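Side-chain contact in adhesion G-protein coupled receptor G6 (Danio rerio, PDB 6V55), which is an adhesion G protein-coupled receptor, probably linking extracellular contacts to signalling in myelination, with an extracellular region that binds calcium: residues S194-N197 and F198-S202. Residues are numbered along the deposited sequence; the frame is centred on the assembly and turned at random.
Sequences SVDN and FLTSS. Unlike the reference sequence in segment 198-202: Phe198 (reference Leu).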
loop_
_atom_site.group_PDB
_atom_site.type_symbol
_atom_site.label_atom_id
_atom_site.label_comp_id
_atom_site.label_asym_id
_atom_site.label_seq_id
_atom_site.Cartn_x
_atom_site.Cartn_y
_atom_site.Cartn_z
ATOM N N SER A 194 -8.225 -35.645 -49.617
ATOM C CA SER A 194 -9.055 -34.455 -49.750
ATOM C C SER A 194 -10.172 -34.476 -48.715
ATOM O O SER A 194 -10.845 -35.495 -48.525
ATOM C CB SER A 194 -9.640 -34.351 -51.154
ATOM O OG SER A 194 -10.919 -33.736 -51.098
ATOM N N VAL A 195 -10.347 -33.357 -48.023
ATOM C CA VAL A 195 -11.440 -33.232 -47.069
ATOM C C VAL A 195 -12.468 -32.246 -47.613
ATOM O O VAL A 195 -13.224 -31.648 -46.834
ATOM C CB VAL A 195 -10.927 -32.779 -45.692
ATOM C CG1 VAL A 195 -10.209 -33.922 -45.014
ATOM C CG2 VAL A 195 -10.033 -31.560 -45.819
ATOM N N ASP A 196 -12.514 -32.090 -48.954
ATOM C CA ASP A 196 -13.220 -30.962 -49.562
ATOM C C ASP A 196 -14.735 -31.068 -49.441
ATOM O O ASP A 196 -15.400 -30.032 -49.330
ATOM C CB ASP A 196 -12.831 -30.773 -51.031
ATOM C CG ASP A 196 -13.031 -29.326 -51.493
ATOM O OD1 ASP A 196 -14.080 -29.022 -52.121
ATOM O OD2 ASP A 196 -12.156 -28.481 -51.173
ATOM N N ASN A 197 -15.274 -32.289 -49.352
ATOM C CA ASN A 197 -16.703 -32.514 -49.154
ATOM C C ASN A 197 -17.198 -32.116 -47.767
ATOM O O ASN A 197 -18.415 -32.118 -47.552
ATOM C CB ASN A 197 -17.052 -33.990 -49.372
ATOM C CG ASN A 197 -16.184 -34.649 -50.422
ATOM O OD1 ASN A 197 -15.043 -35.050 -50.142
ATOM N ND2 ASN A 197 -16.724 -34.782 -51.640
ATOM N N PHE A 198 -16.305 -31.837 -46.807
ATOM C CA PHE A 198 -16.727 -31.486 -45.456
ATOM C C PHE A 198 -16.319 -30.076 -45.044
ATOM O O PHE A 198 -16.787 -29.605 -43.999
ATOM C CB PHE A 198 -16.168 -32.483 -44.421
ATOM C CG PHE A 198 -16.281 -33.947 -44.817
ATOM C CD1 PHE A 198 -17.461 -34.482 -45.344
ATOM C CD2 PHE A 198 -15.206 -34.807 -44.603
ATOM C CE1 PHE A 198 -17.538 -35.813 -45.692
ATOM C CE2 PHE A 198 -15.292 -36.150 -44.939
ATOM C CZ PHE A 198 -16.454 -36.643 -45.483
ATOM N N LEU A 199 -15.462 -29.412 -45.829
ATOM C CA LEU A 199 -15.030 -28.028 -45.642
ATOM C C LEU A 199 -14.308 -27.593 -46.909
ATOM O O LEU A 199 -13.672 -28.415 -47.566
ATOM C CB LEU A 199 -14.078 -27.846 -44.451
ATOM C CG LEU A 199 -12.596 -28.226 -44.448
ATOM C CD1 LEU A 199 -11.677 -27.138 -45.053
ATOM C CD2 LEU A 199 -12.182 -28.590 -43.051
ATOM N N THR A 200 -14.361 -26.294 -47.227
ATOM C CA THR A 200 -13.463 -25.744 -48.247
ATOM C C THR A 200 -13.187 -24.271 -47.959
ATOM O O THR A 200 -13.696 -23.692 -46.989
ATOM C CB THR A 200 -14.009 -25.878 -49.668
ATOM O OG1 THR A 200 -13.061 -25.303 -50.580
ATOM C CG2 THR A 200 -15.336 -25.127 -49.781
ATOM N N SER A 201 -12.394 -23.650 -48.857
ATOM C CA SER A 201 -11.830 -22.303 -48.724
ATOM C C SER A 201 -12.863 -21.187 -48.855
ATOM O O SER A 201 -12.477 -20.018 -48.789
ATOM C CB SER A 201 -10.758 -22.040 -49.787
ATOM O OG SER A 201 -9.979 -23.165 -50.104
ATOM N N SER A 202 -14.143 -21.493 -49.106
ATOM C CA SER A 202 -15.203 -20.503 -48.947
ATOM C C SER A 202 -15.477 -20.226 -47.480
ATOM O O SER A 202 -16.084 -19.199 -47.162
ATOM C CB SER A 202 -16.494 -20.970 -49.630
ATOM O OG SER A 202 -16.268 -21.387 -50.968
#
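Val195 and Phe198 close a tight beta-turn just beyond strand 191-194, in the loop that leads to strand 209-216 of the pentaxin-family domain. The amide N of Phe198 reaches back to O of Val195 at 3.1 Å, nearly straight at the hydrogen (161°). The next amide, N of Leu199, shares the same oxygen through a weaker, more bent bond of 3.3 Å. An ST turn leads into this: OG of Ser194 accepts from the backbone N of Asp196 at 3.1 Å.

The packed side is apolar. CG2 of Val195 lies 4.4 Å from CG of Leu199, and both side chains are buried against Phe177 of strand 173-180 and against Met184, with strand 221-226 adding Ile222 and Val224 under Val195 and Phe226 under Leu199. Phe198, a leucine in the reference sequence, is only partly covered: it rests on Val224 and stacks with the ring of Phe231.

The other side is looser, with Asn197 exposed. Here Asp196, its CG anti to the backbone N (chi1 -155°), sends OD2 to OG1 of Thr200, a weak bond of 3.4 Å; the firmer partner of that oxygen is the backbone N of Met184. An alanine in place of Asp196 is likely to leave that amide without this acceptor and the Thr200 hydroxyl without its weak tie to the turn. Backbone contact continues beside the carboxylate, where CA of Asp196 directs its hydrogen at O of Leu199, 3.3 Å away.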